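Local coordinates for stage 0 sporulation protein A homolog (Desulfitobacterium hafniense, PDB 3MJQ), which may regulate sporulation in response to nutritional stress and probably has diguanylate cyclase activity, the piece described here being its PAS domain, at residues Ile8-Leu13 against Ile103-Ser108; Gly19-Ala24 against Met42-Ile47; Leu13-Glu18 against Pro98-Ile103. The protein carries 1 engineered substitution. One frame throughout, in Å; residues are numbered along the deposited sequence.

Contact 1 of 3, residues Ile8-Leu13 against Ile103-Ser108; sequences IEDMIL and IIKDLS
The first and last strands of the PAS sheet, 11-16 and 98-106, run antiparallel here, and Met11 and Ile104 form a hydrogen-bonded pair between them. Ile104 N donates to Met11 O at 2.6 Å along an almost straight N-H...O line of 169°, whereas the return bond from Met11 N to Ile104 O is weak. Selenomethionine Met11 sends its chain over the same face as Ile104; a bend at chi3 (-81°) brings CE to 3.8 Å from Ile104 CG2. On that side Leu13 CD1 reaches Ile104 CD1 at 4.1 Å, the two side chains crossing at a slant. This is the face on which a PAS domain carries its helices, and Val28 of helix 27-32 lies against both Met11 and Leu13. On the other face Ile12 and Ile103 run side by side in the same direction, with Ile12 CG1 4.0 Å from Ile103 CG2. That methyl also meets Asp10 CB, at 4.0 Å. The second subunit packs on this surface: its Trp90 touches Ile103 and makes a weak hydrogen bond to Asp10 OD2. Lys105 stretches out alongside Asp10 and ends in a salt bridge with Glu69 of the second subunit, while Asp106, farther along the strand, pairs with Lys31 of its own chain.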
ATOM      1  N   ILE A   8      -8.822  -0.783   5.326  1.00 69.14           N
ATOM      2  CA  ILE A   8      -8.767  -0.539   3.890  1.00 67.62           C
ATOM      3  C   ILE A   8      -9.576  -1.632   3.195  1.00 75.17           C
ATOM      4  O   ILE A   8      -9.452  -2.808   3.529  1.00 70.07           O
ATOM      5  CB  ILE A   8      -7.317  -0.527   3.434  1.00 63.32           C
ATOM      6  CG1 ILE A   8      -6.599   0.629   4.144  1.00 69.34           C
ATOM      7  CG2 ILE A   8      -7.244  -0.427   1.927  1.00 63.03           C
ATOM      8  CD1 ILE A   8      -5.154   0.808   3.792  1.00 65.47           C
ATOM      9  N   GLU A   9     -10.440  -1.240   2.263  1.00 81.75           N
ATOM     10  CA  GLU A   9     -11.287  -2.209   1.580  1.00 76.68           C
ATOM     11  C   GLU A   9     -10.501  -3.198   0.714  1.00 80.81           C
ATOM     12  O   GLU A   9     -10.940  -4.329   0.474  1.00 84.81           O
ATOM     13  CB  GLU A   9     -12.345  -1.494   0.722  1.00 81.65           C
ATOM     14  CG  GLU A   9     -13.220  -0.449   1.451  1.00 97.43           C
ATOM     15  CD  GLU A   9     -13.983  -0.984   2.673  1.00107.40           C
ATOM     16  OE1 GLU A   9     -13.340  -1.284   3.704  1.00107.41           O
ATOM     17  OE2 GLU A   9     -15.232  -1.095   2.607  1.00113.97           O
ATOM     18  N   ASP A  10      -9.338  -2.775   0.240  1.00 71.55           N
ATOM     19  CA  ASP A  10      -8.514  -3.650  -0.578  1.00 65.74           C
ATOM     20  C   ASP A  10      -7.812  -4.705   0.267  1.00 65.63           C
ATOM     21  O   ASP A  10      -7.442  -4.460   1.415  1.00 69.69           O
ATOM     22  CB  ASP A  10      -7.475  -2.836  -1.339  1.00 68.67           C
ATOM     23  CG  ASP A  10      -8.049  -2.146  -2.559  1.00 76.54           C
ATOM     24  OD1 ASP A  10      -9.278  -1.920  -2.603  1.00 84.40           O
ATOM     25  OD2 ASP A  10      -7.262  -1.817  -3.474  1.00 72.28           O
HETATM   26  N   MSE A  11      -7.619  -5.877  -0.328  1.00 74.02           N
HETATM   27  CA  MSE A  11      -6.973  -6.996   0.339  1.00 71.85           C
HETATM   28  C   MSE A  11      -5.470  -6.752   0.528  1.00 66.21           C
HETATM   29  O   MSE A  11      -4.742  -6.412  -0.412  1.00 61.07           O
HETATM   30  CB  MSE A  11      -7.206  -8.288  -0.453  1.00 64.55           C
HETATM   31  CG  MSE A  11      -8.656  -8.716  -0.600  1.00 69.61           C
HETATM   32 SE   MSE A  11      -8.856 -10.198  -1.849  0.81 71.61          SE
HETATM   33  CE  MSE A  11      -8.823  -9.177  -3.524  1.00 45.75           C
ATOM     34  N   ILE A  12      -5.023  -6.917   1.767  1.00 59.08           N
ATOM     35  CA  ILE A  12      -3.636  -6.712   2.091  1.00 59.38           C
ATOM     36  C   ILE A  12      -3.139  -7.950   2.763  1.00 61.38           C
ATOM     37  O   ILE A  12      -3.754  -8.447   3.700  1.00 65.29           O
ATOM     38  CB  ILE A  12      -3.424  -5.540   3.062  1.00 55.14           C
ATOM     39  CG1 ILE A  12      -3.679  -4.211   2.354  1.00 56.05           C
ATOM     40  CG2 ILE A  12      -1.999  -5.583   3.614  1.00 57.11           C
ATOM     41  CD1 ILE A  12      -3.635  -3.022   3.283  1.00 57.06           C
ATOM     42  N   LEU A  13      -2.012  -8.438   2.268  1.00 61.32           N
ATOM     43  CA  LEU A  13      -1.375  -9.625   2.796  1.00 64.80           C
ATOM     44  C   LEU A  13       0.099  -9.315   2.923  1.00 68.40           C
ATOM     45  O   LEU A  13       0.627  -8.463   2.207  1.00 60.50           O
ATOM     46  CB  LEU A  13      -1.524 -10.803   1.826  1.00 52.22           C
ATOM     47  CG  LEU A  13      -2.905 -11.265   1.352  1.00 62.32           C
ATOM     48  CD1 LEU A  13      -2.730 -12.311   0.258  1.00 65.56           C
ATOM     49  CD2 LEU A  13      -3.712 -11.854   2.514  1.00 69.49           C
ATOM     50  N   ILE A 103      -0.932  -5.251  -1.681  1.00 54.58           N
ATOM     51  CA  ILE A 103      -2.235  -4.620  -1.625  1.00 54.93           C
ATOM     52  C   ILE A 103      -2.870  -5.060  -2.946  1.00 54.87           C
ATOM     53  O   ILE A 103      -2.348  -4.785  -4.034  1.00 56.61           O
ATOM     54  CB  ILE A 103      -2.113  -3.082  -1.520  1.00 55.64           C
ATOM     55  CG1 ILE A 103      -1.122  -2.737  -0.386  1.00 56.63           C
ATOM     56  CG2 ILE A 103      -3.500  -2.461  -1.263  1.00 50.87           C
ATOM     57  CD1 ILE A 103      -0.942  -1.251  -0.099  1.00 46.05           C
ATOM     58  N   ILE A 104      -3.984  -5.775  -2.829  1.00 62.85           N
ATOM     59  CA  ILE A 104      -4.676  -6.323  -3.979  1.00 55.95           C
ATOM     60  C   ILE A 104      -6.039  -5.729  -4.298  1.00 50.96           C
ATOM     61  O   ILE A 104      -6.924  -5.694  -3.440  1.00 49.14           O
ATOM     62  CB  ILE A 104      -4.825  -7.816  -3.782  1.00 48.06           C
ATOM     63  CG1 ILE A 104      -3.443  -8.385  -3.466  1.00 49.75           C
ATOM     64  CG2 ILE A 104      -5.418  -8.469  -5.031  1.00 51.62           C
ATOM     65  CD1 ILE A 104      -3.484  -9.738  -2.834  1.00 51.07           C
ATOM     66  N   LYS A 105      -6.197  -5.280  -5.550  1.00 46.40           N
ATOM     67  CA  LYS A 105      -7.450  -4.695  -6.040  1.00 51.45           C
ATOM     68  C   LYS A 105      -8.313  -5.710  -6.798  1.00 62.46           C
ATOM     69  O   LYS A 105      -7.880  -6.308  -7.791  1.00 70.08           O
ATOM     70  CB  LYS A 105      -7.174  -3.496  -6.956  1.00 56.29           C
ATOM     71  CG  LYS A 105      -8.441  -2.827  -7.485  1.00 56.15           C
ATOM     72  CD  LYS A 105      -8.146  -1.611  -8.351  1.00 40.97           C
ATOM     73  CE  LYS A 105      -9.428  -1.048  -8.929  1.00 47.95           C
ATOM     74  NZ  LYS A 105      -9.140  -0.080 -10.006  1.00 55.97           N
ATOM     75  N   ASP A 106      -9.534  -5.914  -6.318  1.00 65.13           N
ATOM     76  CA  ASP A 106     -10.448  -6.825  -6.979  1.00 59.66           C
ATOM     77  C   ASP A 106     -10.869  -6.144  -8.282  1.00 64.98           C
ATOM     78  O   ASP A 106     -11.488  -5.084  -8.259  1.00 68.37           O
ATOM     79  CB  ASP A 106     -11.663  -7.066  -6.095  1.00 55.61           C
ATOM     80  CG  ASP A 106     -12.732  -7.859  -6.791  1.00 68.53           C
ATOM     81  OD1 ASP A 106     -12.574  -8.132  -7.999  1.00 69.37           O
ATOM     82  OD2 ASP A 106     -13.735  -8.202  -6.133  1.00 75.97           O
ATOM     83  N   LEU A 107     -10.520  -6.740  -9.417  1.00 58.83           N
ATOM     84  CA  LEU A 107     -10.882  -6.150 -10.700  1.00 55.83           C
ATOM     85  C   LEU A 107     -12.208  -6.668 -11.222  1.00 61.40           C
ATOM     86  O   LEU A 107     -12.342  -6.886 -12.420  1.00 66.09           O
ATOM     87  CB  LEU A 107      -9.811  -6.435 -11.745  1.00 57.25           C
ATOM     88  CG  LEU A 107      -8.394  -5.992 -11.408  1.00 55.60           C
ATOM     89  CD1 LEU A 107      -7.517  -6.182 -12.626  1.00 37.80           C
ATOM     90  CD2 LEU A 107      -8.390  -4.549 -10.970  1.00 52.99           C
ATOM     91  N   SER A 108     -13.190  -6.838 -10.333  1.00 68.15           N
ATOM     92  CA  SER A 108     -14.520  -7.360 -10.698  1.00 79.92           C
ATOM     93  C   SER A 108     -15.486  -6.412 -11.450  1.00 94.23           C
ATOM     94  O   SER A 108     -16.713  -6.505 -11.201  1.00 94.03           O
ATOM     95  CB  SER A 108     -15.227  -7.860  -9.435  1.00 74.57           C
ATOM     96  OG  SER A 108     -15.070  -9.264  -9.270  1.00 70.61           O
TER

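Contact 2 of 3, residues Gly19-Ala24 against Met42-Ile47; sequences GRLLYA and MHILTI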
ATOM      1  N   GLY A  19       6.215 -18.270   0.917  1.00 62.66           N
ATOM      2  CA  GLY A  19       4.853 -18.165   0.433  1.00 57.04           C
ATOM      3  C   GLY A  19       3.788 -18.316   1.495  1.00 57.98           C
ATOM      4  O   GLY A  19       2.626 -18.545   1.184  1.00 63.79           O
ATOM      5  N   ARG A  20       4.172 -18.203   2.758  1.00 58.41           N
ATOM      6  CA  ARG A  20       3.185 -18.312   3.820  1.00 73.70           C
ATOM      7  C   ARG A  20       2.608 -16.932   4.156  1.00 81.12           C
ATOM      8  O   ARG A  20       3.288 -15.907   4.035  1.00 84.06           O
ATOM      9  CB  ARG A  20       3.791 -18.976   5.069  1.00 80.65           C
ATOM     10  CG  ARG A  20       3.978 -20.495   4.957  1.00 91.95           C
ATOM     11  CD  ARG A  20       2.773 -21.163   4.290  1.00 96.54           C
ATOM     12  NE  ARG A  20       2.520 -22.512   4.791  1.00 92.29           N
ATOM     13  CZ  ARG A  20       1.956 -22.784   5.968  1.00101.96           C
ATOM     14  NH1 ARG A  20       1.582 -21.798   6.775  1.00110.74           N
ATOM     15  NH2 ARG A  20       1.756 -24.042   6.339  1.00109.26           N
ATOM     16  N   LEU A  21       1.344 -16.916   4.569  1.00 83.70           N
ATOM     17  CA  LEU A  21       0.662 -15.675   4.903  1.00 75.67           C
ATOM     18  C   LEU A  21       0.895 -15.165   6.318  1.00 76.98           C
ATOM     19  O   LEU A  21       0.179 -15.539   7.248  1.00 74.88           O
ATOM     20  CB  LEU A  21      -0.844 -15.819   4.661  1.00 76.28           C
ATOM     21  CG  LEU A  21      -1.393 -15.449   3.272  1.00 74.08           C
ATOM     22  CD1 LEU A  21      -0.673 -16.229   2.176  1.00 71.52           C
ATOM     23  CD2 LEU A  21      -2.887 -15.736   3.226  1.00 75.24           C
ATOM     24  N   LEU A  22       1.889 -14.297   6.464  1.00 80.93           N
ATOM     25  CA  LEU A  22       2.217 -13.700   7.750  1.00 83.61           C
ATOM     26  C   LEU A  22       1.072 -12.813   8.254  1.00 81.50           C
ATOM     27  O   LEU A  22       0.713 -12.866   9.431  1.00 86.37           O
ATOM     28  CB  LEU A  22       3.497 -12.874   7.617  1.00 78.52           C
ATOM     29  CG  LEU A  22       4.831 -13.624   7.557  1.00 79.11           C
ATOM     30  CD1 LEU A  22       4.658 -14.980   6.922  1.00 79.09           C
ATOM     31  CD2 LEU A  22       5.831 -12.790   6.779  1.00 67.34           C
ATOM     32  N   TYR A  23       0.499 -12.010   7.357  1.00 80.23           N
ATOM     33  CA  TYR A  23      -0.605 -11.109   7.700  1.00 81.62           C
ATOM     34  C   TYR A  23      -1.677 -10.984   6.621  1.00 79.91           C
ATOM     35  O   TYR A  23      -1.387 -11.087   5.434  1.00 87.24           O
ATOM     36  CB  TYR A  23      -0.074  -9.713   7.984  1.00 89.40           C
ATOM     37  CG  TYR A  23      -1.171  -8.716   8.229  1.00 93.41           C
ATOM     38  CD1 TYR A  23      -1.803  -8.643   9.460  1.00 97.65           C
ATOM     39  CD2 TYR A  23      -1.592  -7.862   7.219  1.00 94.51           C
ATOM     40  CE1 TYR A  23      -2.823  -7.741   9.682  1.00101.73           C
ATOM     41  CE2 TYR A  23      -2.610  -6.958   7.424  1.00 99.67           C
ATOM     42  CZ  TYR A  23      -3.224  -6.899   8.661  1.00104.57           C
ATOM     43  OH  TYR A  23      -4.225  -5.983   8.888  1.00106.30           O
ATOM     44  N   ALA A  24      -2.908 -10.731   7.051  1.00 71.54           N
ATOM     45  CA  ALA A  24      -4.030 -10.561   6.137  1.00 68.02           C
ATOM     46  C   ALA A  24      -5.097  -9.776   6.863  1.00 73.72           C
ATOM     47  O   ALA A  24      -5.169  -9.829   8.082  1.00 80.51           O
ATOM     48  CB  ALA A  24      -4.576 -11.901   5.713  1.00 49.37           C
HETATM   49  N   MSE A  42      -2.636 -21.683   5.174  1.00 78.31           N
HETATM   50  CA  MSE A  42      -2.506 -21.793   3.730  1.00 73.22           C
HETATM   51  C   MSE A  42      -1.217 -21.229   3.155  1.00 78.52           C
HETATM   52  O   MSE A  42      -0.480 -20.504   3.823  1.00 91.41           O
HETATM   53  CB  MSE A  42      -3.681 -21.097   3.060  1.00 63.92           C
HETATM   54  CG  MSE A  42      -5.022 -21.497   3.628  1.00 70.13           C
HETATM   55 SE   MSE A  42      -6.501 -21.172   2.420  0.75 94.97          SE
HETATM   56  CE  MSE A  42      -7.937 -21.135   3.669  1.00 78.31           C
ATOM     57  N   HIS A  43      -0.959 -21.576   1.897  1.00 76.24           N
ATOM     58  CA  HIS A  43       0.207 -21.108   1.156  1.00 68.36           C
ATOM     59  C   HIS A  43      -0.365 -20.196   0.063  1.00 64.82           C
ATOM     60  O   HIS A  43      -1.379 -20.524  -0.549  1.00 74.02           O
ATOM     61  CB  HIS A  43       0.934 -22.302   0.542  1.00 63.94           C
ATOM     62  CG  HIS A  43       2.215 -21.951  -0.149  1.00 67.81           C
ATOM     63  ND1 HIS A  43       2.255 -21.316  -1.370  1.00 70.22           N
ATOM     64  CD2 HIS A  43       3.504 -22.172   0.203  1.00 73.03           C
ATOM     65  CE1 HIS A  43       3.513 -21.162  -1.743  1.00 71.51           C
ATOM     66  NE2 HIS A  43       4.290 -21.673  -0.807  1.00 72.21           N
ATOM     67  N   ILE A  44       0.264 -19.047  -0.175  1.00 58.60           N
ATOM     68  CA  ILE A  44      -0.236 -18.104  -1.179  1.00 54.77           C
ATOM     69  C   ILE A  44      -0.553 -18.744  -2.523  1.00 48.07           C
ATOM     70  O   ILE A  44      -1.576 -18.436  -3.143  1.00 52.92           O
ATOM     71  CB  ILE A  44       0.746 -16.919  -1.422  1.00 54.50           C
ATOM     72  CG1 ILE A  44       0.051 -15.836  -2.264  1.00 48.65           C
ATOM     73  CG2 ILE A  44       2.014 -17.406  -2.114  1.00 53.93           C
ATOM     74  CD1 ILE A  44      -1.169 -15.177  -1.576  1.00 57.06           C
ATOM     75  N   LEU A  45       0.312 -19.646  -2.969  1.00 48.78           N
ATOM     76  CA  LEU A  45       0.114 -20.315  -4.252  1.00 54.53           C
ATOM     77  C   LEU A  45      -1.173 -21.138  -4.331  1.00 48.56           C
ATOM     78  O   LEU A  45      -1.653 -21.436  -5.421  1.00 42.88           O
ATOM     79  CB  LEU A  45       1.337 -21.188  -4.587  1.00 47.68           C
ATOM     80  CG  LEU A  45       2.494 -20.555  -5.380  1.00 56.44           C
ATOM     81  CD1 LEU A  45       2.588 -19.075  -5.109  1.00 52.73           C
ATOM     82  CD2 LEU A  45       3.798 -21.239  -5.019  1.00 67.47           C
ATOM     83  N   THR A  46      -1.740 -21.500  -3.186  1.00 50.07           N
ATOM     84  CA  THR A  46      -2.973 -22.291  -3.177  1.00 63.54           C
ATOM     85  C   THR A  46      -4.136 -21.434  -3.660  1.00 66.11           C
ATOM     86  O   THR A  46      -5.138 -21.939  -4.185  1.00 62.74           O
ATOM     87  CB  THR A  46      -3.297 -22.808  -1.765  1.00 71.19           C
ATOM     88  OG1 THR A  46      -2.205 -23.600  -1.294  1.00 75.53           O
ATOM     89  CG2 THR A  46      -4.549 -23.666  -1.782  1.00 70.89           C
ATOM     90  N   ILE A  47      -3.965 -20.128  -3.473  1.00 63.04           N
ATOM     91  CA  ILE A  47      -4.948 -19.122  -3.851  1.00 48.92           C
ATOM     92  C   ILE A  47      -4.680 -18.510  -5.236  1.00 53.93           C
ATOM     93  O   ILE A  47      -5.612 -18.153  -5.973  1.00 44.92           O
ATOM     94  CB  ILE A  47      -4.931 -17.973  -2.865  1.00 61.73           C
ATOM     95  CG1 ILE A  47      -4.945 -18.509  -1.438  1.00 66.84           C
ATOM     96  CG2 ILE A  47      -6.103 -17.052  -3.155  1.00 42.02           C
ATOM     97  CD1 ILE A  47      -4.672 -17.432  -0.415  1.00 67.05           C
TER
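With CG anti to the backbone N (chi1 -175°) and the ring turned well out of line with the CA-CB bond, the imidazole of His43 presents one face to Gly19, while a bend at chi2 (-42°) carries Arg20 CD across to the peptide of Met42. This is the place where the turn leading into strand 21-24 of the PAS domain meets the start of helix 44-48. Gly19 O sits over the middle of the His43 ring, 3.6 Å above its plane, and Gly19 CA lies over the same ring as a CH-pi contact, 4.1 Å from the centroid. The glycine, whose phi is positive, thus lies directly against the ring face. Its carbonyl does a second job: Ile44 N donates to Gly19 O at 2.8 Å in a nearly linear bond (175°), tying the first turn of the helix to the loop. Arg20 CD lies 3.4 Å from Met42 O, and the guanidinium has Met42 C over one face. Deeper in, Leu21 CD1 touches Ile44 CB at 3.9 Å, and Leu21 CD2 approaches Ile47 CD1 more loosely, at 4.4 Å. Met40 of helix 36-41 packs against Leu21 as well, and Leu60 of helix 53-65 against Ile44. His43 is the N-cap residue of the helix, and its ND1 accepts the N-H of Leu45 at 3.0 Å, the donor lying close to the ring plane.

Contact 3 of 3, residues Leu13-Glu18 against Pro98-Ile103; sequences LIINRE and PCLFAI
Ile14 faces Cys99 and Phe101 across the strand pair, and its side chain divides between them. CB lies 4.1 Å from Leu100 O; from there CG2 goes to Cys99 SG at 3.5 Å, while CG1 heads for the phenyl ring and CD1 ends 3.7 Å from Phe101 CD1. That terminal methyl meets the ring at its edge, in the ring plane. Phe101 holds its CG anti to the backbone N (chi1 174°), a rotation that swings the CD1 edge of the ring onto the Ile14 methyl. Ile8 of the second subunit packs on Phe101, and Phe4 of the same subunit on Ile14, which places this face of the sheet at the dimer contact. Strands 11-16 and 98-106 are neighbours in the antiparallel PAS sheet, joined here by two hydrogen-bonded pairs. Leu13 and Ala102 exchange two bonds, N to O in each direction, both 2.9 Å long. Ile15 and Leu100 do likewise, and Leu100 N to Ile15 O is the shorter of their two bonds at 2.7 Å, with an N-H...O angle of 175°. Between the pairs, Ile14 CA makes a CA-H...O contact with Leu100 O at 3.2 Å. On the opposite face Ile15 and Leu100 lie side by side, Ile15 CG1 being 3.9 Å from Leu100 CB, and Phe64 of helix 53-65 packs on both. Farther along, Arg17 NH1 passes 4.2 Å from Pro98 CB.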
ATOM      1  N   LEU A  13      -2.012  -8.438   2.268  1.00 61.32           N
ATOM      2  CA  LEU A  13      -1.375  -9.625   2.796  1.00 64.80           C
ATOM      3  C   LEU A  13       0.099  -9.315   2.923  1.00 68.40           C
ATOM      4  O   LEU A  13       0.627  -8.463   2.207  1.00 60.50           O
ATOM      5  CB  LEU A  13      -1.524 -10.803   1.826  1.00 52.22           C
ATOM      6  CG  LEU A  13      -2.905 -11.265   1.352  1.00 62.32           C
ATOM      7  CD1 LEU A  13      -2.730 -12.311   0.258  1.00 65.56           C
ATOM      8  CD2 LEU A  13      -3.712 -11.854   2.514  1.00 69.49           C
ATOM      9  N   ILE A  14       0.749  -9.990   3.855  1.00 65.87           N
ATOM     10  CA  ILE A  14       2.181  -9.855   4.013  1.00 67.77           C
ATOM     11  C   ILE A  14       2.586 -11.318   3.875  1.00 74.79           C
ATOM     12  O   ILE A  14       2.097 -12.162   4.614  1.00 84.29           O
ATOM     13  CB  ILE A  14       2.579  -9.298   5.404  1.00 78.78           C
ATOM     14  CG1 ILE A  14       2.464  -7.776   5.433  1.00 72.07           C
ATOM     15  CG2 ILE A  14       4.024  -9.622   5.695  1.00 85.43           C
ATOM     16  CD1 ILE A  14       1.096  -7.262   5.659  1.00 64.57           C
ATOM     17  N   ILE A  15       3.439 -11.639   2.913  1.00 67.67           N
ATOM     18  CA  ILE A  15       3.825 -13.032   2.725  1.00 73.19           C
ATOM     19  C   ILE A  15       5.336 -13.181   2.691  1.00 74.15           C
ATOM     20  O   ILE A  15       6.033 -12.358   2.094  1.00 68.29           O
ATOM     21  CB  ILE A  15       3.177 -13.605   1.429  1.00 63.75           C
ATOM     22  CG1 ILE A  15       3.804 -12.983   0.185  1.00 75.06           C
ATOM     23  CG2 ILE A  15       1.689 -13.256   1.399  1.00 55.64           C
ATOM     24  CD1 ILE A  15       4.896 -13.806  -0.411  1.00 84.30           C
ATOM     25  N   ASN A  16       5.832 -14.235   3.338  1.00 72.79           N
ATOM     26  CA  ASN A  16       7.267 -14.493   3.425  1.00 74.59           C
ATOM     27  C   ASN A  16       7.878 -15.149   2.201  1.00 79.09           C
ATOM     28  O   ASN A  16       7.206 -15.393   1.204  1.00 77.38           O
ATOM     29  CB  ASN A  16       7.583 -15.348   4.653  1.00 68.98           C
ATOM     30  CG  ASN A  16       6.985 -16.726   4.569  1.00 83.62           C
ATOM     31  OD1 ASN A  16       7.171 -17.435   3.588  1.00 86.21           O
ATOM     32  ND2 ASN A  16       6.266 -17.121   5.606  1.00 88.63           N
ATOM     33  N   ARG A  17       9.168 -15.435   2.300  1.00 84.33           N
ATOM     34  CA  ARG A  17       9.924 -16.057   1.223  1.00 87.31           C
ATOM     35  C   ARG A  17       9.368 -17.422   0.804  1.00 86.41           C
ATOM     36  O   ARG A  17       9.463 -17.811  -0.359  1.00 79.34           O
ATOM     37  CB  ARG A  17      11.383 -16.202   1.658  1.00 91.98           C
ATOM     38  CG  ARG A  17      12.342 -16.409   0.520  1.00100.17           C
ATOM     39  CD  ARG A  17      13.444 -15.372   0.571  1.00111.15           C
ATOM     40  NE  ARG A  17      14.219 -15.355  -0.665  1.00114.49           N
ATOM     41  CZ  ARG A  17      15.200 -14.495  -0.923  1.00111.89           C
ATOM     42  NH1 ARG A  17      15.531 -13.576  -0.024  1.00114.05           N
ATOM     43  NH2 ARG A  17      15.851 -14.557  -2.079  1.00108.39           N
ATOM     44  N   GLU A  18       8.788 -18.141   1.766  1.00 89.56           N
ATOM     45  CA  GLU A  18       8.220 -19.472   1.540  1.00 93.15           C
ATOM     46  C   GLU A  18       6.789 -19.461   1.043  1.00 82.98           C
ATOM     47  O   GLU A  18       6.205 -20.519   0.801  1.00 91.43           O
ATOM     48  CB  GLU A  18       8.261 -20.302   2.819  1.00107.35           C
ATOM     49  CG  GLU A  18       9.428 -21.248   2.919  1.00119.24           C
ATOM     50  CD  GLU A  18       9.006 -22.579   3.504  1.00129.45           C
ATOM     51  OE1 GLU A  18       8.124 -22.575   4.392  1.00134.71           O
ATOM     52  OE2 GLU A  18       9.556 -23.622   3.083  1.00130.35           O
ATOM     53  N   PRO A  98      13.121 -11.136   4.973  1.00109.37           N
ATOM     54  CA  PRO A  98      12.588 -10.581   3.730  1.00104.79           C
ATOM     55  C   PRO A  98      11.210 -11.159   3.441  1.00108.71           C
ATOM     56  O   PRO A  98      10.999 -12.374   3.526  1.00112.64           O
ATOM     57  CB  PRO A  98      13.619 -11.018   2.690  1.00 93.52           C
ATOM     58  CG  PRO A  98      14.869 -11.200   3.478  1.00 94.91           C
ATOM     59  CD  PRO A  98      14.375 -11.862   4.717  1.00 99.98           C
ATOM     60  N   CYS A  99      10.271 -10.283   3.102  1.00103.10           N
ATOM     61  CA  CYS A  99       8.913 -10.700   2.775  1.00 96.60           C
ATOM     62  C   CYS A  99       8.270  -9.711   1.804  1.00 81.54           C
ATOM     63  O   CYS A  99       8.852  -8.677   1.482  1.00 75.46           O
ATOM     64  CB  CYS A  99       8.071 -10.809   4.046  1.00 96.76           C
ATOM     65  SG  CYS A  99       7.377  -9.259   4.607  1.00 90.71           S
ATOM     66  N   LEU A 100       7.069 -10.029   1.337  1.00 75.00           N
ATOM     67  CA  LEU A 100       6.379  -9.151   0.404  1.00 71.66           C
ATOM     68  C   LEU A 100       5.141  -8.518   1.019  1.00 77.16           C
ATOM     69  O   LEU A 100       4.382  -9.175   1.728  1.00 77.18           O
ATOM     70  CB  LEU A 100       5.994  -9.924  -0.857  1.00 65.04           C
ATOM     71  CG  LEU A 100       6.831  -9.725  -2.129  1.00 70.49           C
ATOM     72  CD1 LEU A 100       8.239  -9.332  -1.783  1.00 77.58           C
ATOM     73  CD2 LEU A 100       6.826 -11.003  -2.948  1.00 72.33           C
ATOM     74  N   PHE A 101       4.964  -7.223   0.763  1.00 76.73           N
ATOM     75  CA  PHE A 101       3.807  -6.483   1.255  1.00 68.53           C
ATOM     76  C   PHE A 101       2.910  -6.278   0.044  1.00 66.93           C
ATOM     77  O   PHE A 101       3.291  -5.620  -0.917  1.00 67.74           O
ATOM     78  CB  PHE A 101       4.220  -5.132   1.826  1.00 65.79           C
ATOM     79  CG  PHE A 101       3.062  -4.266   2.214  1.00 68.99           C
ATOM     80  CD1 PHE A 101       2.090  -4.740   3.088  1.00 68.67           C
ATOM     81  CD2 PHE A 101       2.940  -2.976   1.715  1.00 65.26           C
ATOM     82  CE1 PHE A 101       1.014  -3.943   3.460  1.00 68.07           C
ATOM     83  CE2 PHE A 101       1.868  -2.174   2.083  1.00 64.26           C
ATOM     84  CZ  PHE A 101       0.903  -2.663   2.959  1.00 59.45           C
ATOM     85  N   ALA A 102       1.711  -6.839   0.091  1.00 63.71           N
ATOM     86  CA  ALA A 102       0.825  -6.744  -1.049  1.00 57.59           C
ATOM     87  C   ALA A 102      -0.545  -6.154  -0.786  1.00 57.08           C
ATOM     88  O   ALA A 102      -1.233  -6.509   0.181  1.00 59.15           O
ATOM     89  CB  ALA A 102       0.661  -8.121  -1.672  1.00 55.27           C
ATOM     90  N   ILE A 103      -0.932  -5.251  -1.681  1.00 54.58           N
ATOM     91  CA  ILE A 103      -2.235  -4.620  -1.625  1.00 54.93           C
ATOM     92  C   ILE A 103      -2.870  -5.060  -2.946  1.00 54.87           C
ATOM     93  O   ILE A 103      -2.348  -4.785  -4.034  1.00 56.61           O
ATOM     94  CB  ILE A 103      -2.113  -3.082  -1.520  1.00 55.64           C
ATOM     95  CG1 ILE A 103      -1.122  -2.737  -0.386  1.00 56.63           C
ATOM     96  CG2 ILE A 103      -3.500  -2.461  -1.263  1.00 50.87           C
ATOM     97  CD1 ILE A 103      -0.942  -1.251  -0.099  1.00 46.05           C
TER

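Overall arrangement
From the N terminus the chain enters strand 11-16, which serves contact 1 with its first half and contact 3 with its second; Leu13 belongs to both. The turn after it leads into strand 21-24, the neighbour of 11-16 on its other side, where Tyr23 O probably bonds to Ile14 N. Contact 2 then closes a short loop, through helices 27-32 and 36-41, onto the start of helix 44-48. Helix 53-65 and strands 70-76 and 82-93 follow before strand 98-106 returns to close contact 3 and, farther along, contact 1. The loops nest, 2 within 3 within 1: contacts 1 and 3 zip the first and last strands together, and contact 2 fastens the approach to edge strand 21-24 onto helix 44-48.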